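Local coordinates for putative uncharacterized protein (Campylobacter jejuni, PDB 5TPU), which is of uncharacterized function but belongs to the WxcM-like family of the cupin clan and binds thymidine-5'-diphosphate, at residues I95-M103 / I126-I136. The protein carries 3 engineered substitutions. Sequence-based numbering, arbitrary orientation.
Sequences IGKNMWREM and IRNYDEFLRNI. With TYD (thymidine-5'-diphosphate), chain E.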
ATOM      1  N   ILE A  95       5.133  12.190  -6.320  1.00 20.38           N
ATOM      2  CA  ILE A  95       6.194  13.102  -5.998  1.00 22.90           C
ATOM      3  C   ILE A  95       7.497  12.573  -6.533  1.00 23.43           C
ATOM      4  O   ILE A  95       7.987  11.547  -6.082  1.00 26.43           O
ATOM      5  CB  ILE A  95       6.377  13.310  -4.497  1.00 23.98           C
ATOM      6  CG1 ILE A  95       5.067  13.757  -3.840  1.00 22.52           C
ATOM      7  CG2 ILE A  95       7.460  14.380  -4.258  1.00 22.96           C
ATOM      8  CD1 ILE A  95       5.165  13.785  -2.332  1.00 22.99           C
ATOM      9  N   GLY A  96       8.056  13.301  -7.488  1.00 22.46           N
ATOM     10  CA  GLY A  96       9.243  12.890  -8.198  1.00 22.68           C
ATOM     11  C   GLY A  96      10.523  13.407  -7.555  1.00 25.69           C
ATOM     12  O   GLY A  96      10.571  13.777  -6.373  1.00 21.46           O
ATOM     13  N   LYS A  97      11.577  13.431  -8.371  1.00 28.04           N
ATOM     14  CA  LYS A  97      12.928  13.762  -7.922  1.00 26.68           C
ATOM     15  C   LYS A  97      13.030  15.223  -7.535  1.00 25.39           C
ATOM     16  O   LYS A  97      12.224  16.049  -7.967  1.00 27.01           O
ATOM     17  CB  LYS A  97      13.936  13.410  -8.998  1.00 33.51           C
ATOM     18  CG  LYS A  97      14.021  11.905  -9.234  1.00 37.00           C
ATOM     19  CD  LYS A  97      14.928  11.521 -10.397  1.00 46.02           C
ATOM     20  CE  LYS A  97      14.626  10.107 -10.876  1.00 48.30           C
ATOM     21  NZ  LYS A  97      15.624   9.631 -11.873  1.00 53.29           N
ATOM     22  N   ASN A  98      13.968  15.497  -6.636  1.00 22.36           N
ATOM     23  CA  ASN A  98      14.319  16.828  -6.171  1.00 25.66           C
ATOM     24  C   ASN A  98      13.185  17.647  -5.604  1.00 27.52           C
ATOM     25  O   ASN A  98      13.026  18.799  -5.959  1.00 24.90           O
ATOM     26  CB  ASN A  98      15.052  17.581  -7.280  1.00 28.24           C
ATOM     27  CG  ASN A  98      16.373  16.918  -7.614  1.00 30.90           C
ATOM     28  OD1 ASN A  98      16.520  16.253  -8.653  1.00 34.42           O
ATOM     29  ND2 ASN A  98      17.311  17.012  -6.677  1.00 33.14           N
ATOM     30  N   MET A  99      12.416  17.050  -4.692  1.00 28.47           N
ATOM     31  CA  MET A  99      11.292  17.743  -4.067  1.00 23.97           C
ATOM     32  C   MET A  99      11.334  17.816  -2.542  1.00 24.20           C
ATOM     33  O   MET A  99      11.634  16.866  -1.831  1.00 20.68           O
ATOM     34  CB  MET A  99      10.027  17.044  -4.484  1.00 25.73           C
ATOM     35  CG  MET A  99       9.734  17.104  -5.972  1.00 27.33           C
ATOM     36  SD  MET A  99       9.360  18.782  -6.505  1.00 25.64           S
ATOM     37  CE  MET A  99       7.898  19.258  -5.621  1.00 25.47           C
ATOM     38  N   TRP A 100      11.047  19.006  -2.055  1.00 25.41           N
ATOM     39  CA  TRP A 100      10.936  19.276  -0.651  1.00 24.07           C
ATOM     40  C   TRP A 100       9.443  19.084  -0.407  1.00 26.38           C
ATOM     41  O   TRP A 100       8.604  19.408  -1.274  1.00 24.63           O
ATOM     42  CB  TRP A 100      11.338  20.693  -0.370  1.00 21.68           C
ATOM     43  CG  TRP A 100      11.211  21.153   1.012  1.00 21.41           C
ATOM     44  CD1 TRP A 100      10.105  21.715   1.624  1.00 22.57           C
ATOM     45  CD2 TRP A 100      12.259  21.197   1.971  1.00 23.09           C
ATOM     46  NE1 TRP A 100      10.414  22.054   2.915  1.00 22.24           N
ATOM     47  CE2 TRP A 100      11.725  21.732   3.157  1.00 24.13           C
ATOM     48  CE3 TRP A 100      13.590  20.786   1.959  1.00 23.40           C
ATOM     49  CZ2 TRP A 100      12.498  21.894   4.317  1.00 25.73           C
ATOM     50  CZ3 TRP A 100      14.340  20.963   3.105  1.00 25.08           C
ATOM     51  CH2 TRP A 100      13.803  21.523   4.249  1.00 23.51           C
ATOM     52  N   ARG A 101       9.123  18.479   0.725  1.00 23.16           N
ATOM     53  CA  ARG A 101       7.715  18.236   1.061  1.00 24.00           C
ATOM     54  C   ARG A 101       7.542  18.178   2.529  1.00 25.51           C
ATOM     55  O   ARG A 101       8.472  17.901   3.280  1.00 22.91           O
ATOM     56  CB  ARG A 101       7.184  16.958   0.452  1.00 22.40           C
ATOM     57  CG  ARG A 101       7.419  15.698   1.259  1.00 23.42           C
ATOM     58  CD  ARG A 101       8.874  15.307   1.439  1.00 21.77           C
ATOM     59  NE  ARG A 101       9.582  15.306   0.159  1.00 22.65           N
ATOM     60  CZ  ARG A 101       9.581  14.302  -0.713  1.00 25.01           C
ATOM     61  NH1 ARG A 101       8.868  13.191  -0.506  1.00 26.70           N
ATOM     62  NH2 ARG A 101      10.305  14.389  -1.803  1.00 24.64           N
ATOM     63  N   GLU A 102       6.332  18.508   2.928  1.00 28.33           N
ATOM     64  CA  GLU A 102       5.993  18.495   4.298  1.00 29.84           C
ATOM     65  C   GLU A 102       4.527  18.147   4.409  1.00 29.59           C
ATOM     66  O   GLU A 102       3.674  18.663   3.669  1.00 29.75           O
ATOM     67  CB  GLU A 102       6.456  19.787   4.959  1.00 34.18           C
ATOM     68  CG  GLU A 102       5.513  20.949   5.132  1.00 39.00           C
ATOM     69  CD  GLU A 102       5.620  21.501   6.538  1.00 41.63           C
ATOM     70  OE1 GLU A 102       5.561  20.684   7.459  1.00 43.43           O
ATOM     71  OE2 GLU A 102       5.772  22.718   6.736  1.00 46.52           O
ATOM     72  N   MET A 103       4.266  17.179   5.280  1.00 25.49           N
ATOM     73  CA  MET A 103       2.914  16.655   5.472  1.00 23.38           C
ATOM     74  C   MET A 103       2.347  17.083   6.819  1.00 21.75           C
ATOM     75  O   MET A 103       3.009  16.964   7.841  1.00 27.42           O
ATOM     76  CB  MET A 103       2.979  15.166   5.390  1.00 22.90           C
ATOM     77  CG  MET A 103       3.790  14.689   4.212  1.00 24.43           C
ATOM     78  SD  MET A 103       3.256  13.066   3.732  1.00 25.93           S
ATOM     79  CE  MET A 103       4.048  11.968   4.879  1.00 32.47           C
ATOM     80  N   ILE A 126      17.149  15.149   3.128  1.00 22.36           N
ATOM     81  CA  ILE A 126      17.737  16.453   3.238  1.00 24.79           C
ATOM     82  C   ILE A 126      16.824  17.342   4.085  1.00 21.97           C
ATOM     83  O   ILE A 126      15.781  17.793   3.648  1.00 22.82           O
ATOM     84  CB  ILE A 126      17.880  17.109   1.837  1.00 27.20           C
ATOM     85  CG1 ILE A 126      18.657  16.202   0.879  1.00 28.55           C
ATOM     86  CG2 ILE A 126      18.451  18.521   1.934  1.00 24.46           C
ATOM     87  CD1 ILE A 126      18.315  16.472  -0.571  1.00 31.65           C
ATOM     88  N   ARG A 127      17.302  17.655   5.266  1.00 22.68           N
ATOM     89  CA  ARG A 127      16.585  18.432   6.235  1.00 25.38           C
ATOM     90  C   ARG A 127      16.925  19.894   6.231  1.00 26.35           C
ATOM     91  O   ARG A 127      16.123  20.671   6.687  1.00 28.71           O
ATOM     92  CB  ARG A 127      16.862  17.834   7.598  1.00 25.31           C
ATOM     93  CG  ARG A 127      16.529  16.360   7.524  1.00 28.00           C
ATOM     94  CD  ARG A 127      16.094  15.840   8.854  1.00 28.79           C
ATOM     95  NE  ARG A 127      16.057  14.392   8.806  1.00 28.49           N
ATOM     96  CZ  ARG A 127      14.961  13.628   8.808  1.00 31.34           C
ATOM     97  NH1 ARG A 127      13.721  14.158   8.818  1.00 29.38           N
ATOM     98  NH2 ARG A 127      15.130  12.300   8.763  1.00 29.43           N
ATOM     99  N   ASN A 128      18.079  20.304   5.718  1.00 35.30           N
ATOM    100  CA  ASN A 128      18.308  21.758   5.564  1.00 39.53           C
ATOM    101  C   ASN A 128      17.816  22.264   4.196  1.00 34.27           C
ATOM    102  O   ASN A 128      18.226  21.791   3.133  1.00 34.81           O
ATOM    103  CB  ASN A 128      19.768  22.166   5.823  1.00 47.68           C
ATOM    104  CG  ASN A 128      19.986  23.684   5.717  1.00 57.41           C
ATOM    105  OD1 ASN A 128      19.148  24.489   6.148  1.00 65.44           O
ATOM    106  ND2 ASN A 128      21.105  24.081   5.121  1.00 61.25           N
ATOM    107  N   TYR A 129      16.904  23.220   4.256  1.00 35.57           N
ATOM    108  CA  TYR A 129      16.304  23.796   3.067  1.00 38.33           C
ATOM    109  C   TYR A 129      17.358  24.407   2.151  1.00 39.17           C
ATOM    110  O   TYR A 129      17.286  24.239   0.940  1.00 38.89           O
ATOM    111  CB  TYR A 129      15.235  24.828   3.457  1.00 38.01           C
ATOM    112  CG  TYR A 129      14.467  25.304   2.265  1.00 40.70           C
ATOM    113  CD1 TYR A 129      13.845  24.386   1.422  1.00 35.17           C
ATOM    114  CD2 TYR A 129      14.387  26.662   1.948  1.00 38.06           C
ATOM    115  CE1 TYR A 129      13.159  24.795   0.307  1.00 38.70           C
ATOM    116  CE2 TYR A 129      13.702  27.084   0.819  1.00 40.60           C
ATOM    117  CZ  TYR A 129      13.092  26.145   0.002  1.00 41.30           C
ATOM    118  OH  TYR A 129      12.404  26.514  -1.128  1.00 39.19           O
ATOM    119  N   ASP A 130      18.368  25.056   2.727  1.00 40.46           N
ATOM    120  CA  ASP A 130      19.380  25.715   1.896  1.00 43.51           C
ATOM    121  C   ASP A 130      20.230  24.671   1.203  1.00 38.71           C
ATOM    122  O   ASP A 130      20.639  24.883   0.059  1.00 37.67           O
ATOM    123  CB  ASP A 130      20.225  26.718   2.686  1.00 48.43           C
ATOM    124  CG  ASP A 130      19.378  27.543   3.627  1.00 59.09           C
ATOM    125  OD1 ASP A 130      18.899  28.608   3.195  1.00 62.10           O
ATOM    126  OD2 ASP A 130      19.121  27.083   4.767  1.00 70.64           O
ATOM    127  N   GLU A 131      20.449  23.527   1.849  1.00 31.19           N
ATOM    128  CA  GLU A 131      21.144  22.455   1.185  1.00 29.83           C
ATOM    129  C   GLU A 131      20.351  21.938  -0.006  1.00 30.94           C
ATOM    130  O   GLU A 131      20.926  21.574  -1.050  1.00 29.36           O
ATOM    131  CB  GLU A 131      21.449  21.323   2.156  1.00 31.74           C
ATOM    132  CG  GLU A 131      22.339  20.276   1.536  1.00 33.39           C
ATOM    133  CD  GLU A 131      22.525  19.041   2.407  1.00 36.78           C
ATOM    134  OE1 GLU A 131      22.615  17.959   1.817  1.00 38.27           O
ATOM    135  OE2 GLU A 131      22.596  19.115   3.651  1.00 33.99           O
ATOM    136  N   PHE A 132      19.032  21.885   0.172  1.00 29.45           N
ATOM    137  CA  PHE A 132      18.129  21.492  -0.919  1.00 31.14           C
ATOM    138  C   PHE A 132      18.290  22.452  -2.108  1.00 32.05           C
ATOM    139  O   PHE A 132      18.468  22.011  -3.242  1.00 29.21           O
ATOM    140  CB  PHE A 132      16.664  21.517  -0.441  1.00 28.27           C
ATOM    141  CG  PHE A 132      15.664  21.293  -1.520  1.00 23.61           C
ATOM    142  CD1 PHE A 132      15.691  20.133  -2.270  1.00 21.63           C
ATOM    143  CD2 PHE A 132      14.680  22.225  -1.756  1.00 24.96           C
ATOM    144  CE1 PHE A 132      14.739  19.907  -3.242  1.00 23.04           C
ATOM    145  CE2 PHE A 132      13.729  22.010  -2.746  1.00 26.18           C
ATOM    146  CZ  PHE A 132      13.750  20.840  -3.473  1.00 22.47           C
ATOM    147  N   LEU A 133      18.179  23.751  -1.842  1.00 33.13           N
ATOM    148  CA  LEU A 133      18.392  24.755  -2.896  1.00 38.75           C
ATOM    149  C   LEU A 133      19.742  24.553  -3.578  1.00 40.25           C
ATOM    150  O   LEU A 133      19.800  24.376  -4.792  1.00 41.57           O
ATOM    151  CB  LEU A 133      18.320  26.169  -2.326  1.00 36.88           C
ATOM    152  CG  LEU A 133      16.962  26.545  -1.748  1.00 33.79           C
ATOM    153  CD1 LEU A 133      17.002  27.999  -1.325  1.00 35.84           C
ATOM    154  CD2 LEU A 133      15.888  26.284  -2.788  1.00 34.70           C
ATOM    155  N   ARG A 134      20.818  24.505  -2.802  1.00 48.10           N
ATOM    156  CA  ARG A 134      22.141  24.347  -3.413  1.00 52.75           C
ATOM    157  C   ARG A 134      22.136  23.219  -4.430  1.00 52.31           C
ATOM    158  O   ARG A 134      22.526  23.440  -5.574  1.00 65.46           O
ATOM    159  CB  ARG A 134      23.269  24.179  -2.392  1.00 48.74           C
ATOM    160  CG  ARG A 134      23.760  25.501  -1.856  1.00 50.96           C
ATOM    161  CD  ARG A 134      24.784  25.311  -0.752  1.00 51.43           C
ATOM    162  NE  ARG A 134      24.186  25.443   0.587  1.00 55.36           N
ATOM    163  CZ  ARG A 134      24.195  24.512   1.557  1.00 60.68           C
ATOM    164  NH1 ARG A 134      23.620  24.787   2.731  1.00 61.44           N
ATOM    165  NH2 ARG A 134      24.765  23.313   1.395  1.00 52.41           N
ATOM    166  N   ASN A 135      21.637  22.043  -4.066  1.00 52.62           N
ATOM    167  CA  ASN A 135      21.690  20.944  -5.011  1.00 51.17           C
ATOM    168  C   ASN A 135      20.676  20.997  -6.158  1.00 48.50           C
ATOM    169  O   ASN A 135      20.792  20.240  -7.116  1.00 52.07           O
ATOM    170  CB  ASN A 135      21.756  19.599  -4.291  1.00 57.94           C
ATOM    171  CG  ASN A 135      20.426  18.901  -4.225  1.00 59.40           C
ATOM    172  OD1 ASN A 135      19.862  18.743  -3.146  1.00 43.56           O
ATOM    173  ND2 ASN A 135      19.922  18.465  -5.382  1.00 58.32           N
ATOM    174  N   ILE A 136      19.707  21.896  -6.095  1.00 48.23           N
ATOM    175  CA  ILE A 136      19.021  22.330  -7.311  1.00 53.94           C
ATOM    176  C   ILE A 136      19.997  23.226  -8.105  1.00 56.92           C
ATOM    177  O   ILE A 136      20.919  22.747  -8.770  1.00 65.77           O
ATOM    178  CB  ILE A 136      17.706  23.104  -6.999  1.00 51.10           C
ATOM    179  CG1 ILE A 136      16.486  22.186  -6.898  1.00 43.47           C
ATOM    180  CG2 ILE A 136      17.389  24.109  -8.110  1.00 58.17           C
ATOM    181  CD1 ILE A 136      16.446  21.271  -5.704  1.00 43.66           C
TER
HETATM  182  PA  TYD E 200       9.969   9.746   8.639  1.00 19.88           P
HETATM  183  O1A TYD E 200       8.857  10.524   9.281  1.00 20.33           O
HETATM  184  O2A TYD E 200      10.051   9.467   7.185  1.00 19.80           O
HETATM  185  O3A TYD E 200      11.431  10.289   9.005  1.00 20.97           O
HETATM  186  PB  TYD E 200      11.829  11.249  10.246  1.00 24.90           P
HETATM  187  O1B TYD E 200      13.314  10.876  10.389  1.00 22.68           O
HETATM  188  O2B TYD E 200      11.014  10.756  11.403  1.00 19.37           O
HETATM  189  O3B TYD E 200      11.470  12.619   9.769  1.00 28.95           O
HETATM  190  O5' TYD E 200       9.818   8.260   9.137  1.00 19.76           O
HETATM  191  C5' TYD E 200       9.300   7.974  10.432  1.00 18.23           C
HETATM  192  C4' TYD E 200      10.121   6.879  11.057  1.00 17.74           C
HETATM  193  O4' TYD E 200      10.163   5.690  10.264  1.00 17.98           O
HETATM  194  C3' TYD E 200      11.547   7.317  11.200  1.00 19.79           C
HETATM  195  O3' TYD E 200      11.888   6.964  12.554  1.00 21.21           O
HETATM  196  C2' TYD E 200      12.295   6.621  10.048  1.00 17.82           C
HETATM  197  C1' TYD E 200      11.455   5.384   9.862  1.00 17.89           C
HETATM  198  N1  TYD E 200      11.261   4.903   8.521  1.00 19.47           N
HETATM  199  C2  TYD E 200      11.571   3.555   8.235  1.00 20.01           C
HETATM  200  O2  TYD E 200      12.013   2.800   9.147  1.00 20.44           O
HETATM  201  N3  TYD E 200      11.387   3.076   6.997  1.00 19.48           N
HETATM  202  C4  TYD E 200      10.884   3.828   5.994  1.00 18.35           C
HETATM  203  O4  TYD E 200      10.714   3.323   4.862  1.00 15.40           O
HETATM  204  C5  TYD E 200      10.529   5.225   6.292  1.00 18.25           C
HETATM  205  C5M TYD E 200       9.968   6.143   5.265  1.00 21.48           C
HETATM  206  C6  TYD E 200      10.719   5.707   7.576  1.00 19.87           C
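Trp100 of strand 99-103 faces helix 129-135, which runs roughly antiparallel to the strand (154°), the axes 9.8 Å apart at closest approach. Trp100 extends its indole toward the start of the helix because chi1 (177°) sets CG opposite the backbone N. There Tyr129 drives an edge into the indole face, a T-shaped pair with planes at 72° and Tyr129 CD1 3.6 Å from Trp100 CD2. Tyrosine suits this boundary position, since its ring packs while its hydroxyl hydrogen-bonds to Asn76 on strand 71-76. Tryptophan's broad, flat indole can take that edge while its outer rim reaches backbone, Trp100 CZ3 lying 3.4 Å from Tyr129 CA and Trp100 CH2 3.5 Å from Arg127 O. In this cupin-type beta fold, the aromatic cluster of Trp100, Tyr129 and Phe132 lays the C-terminal helix against the sheet containing strands 55-57, 99-104 and 71-76. Buried Phe132 takes Trp100 CB over one ring face in a CH-pi contact, Trp100 CB lying 3.6 Å from Phe132 CE2, and Ile136 CD1 over the opposite face. Phe132 CZ meets Asn98 O edge-on at 3.3 Å. One residue ahead of the N-cap Asn128, Arg127 runs extended to the diphosphate of thymidine-5'-diphosphate: Arg127 NH1 donates to O3B at 2.9 Å, NH2 weakly to O1B.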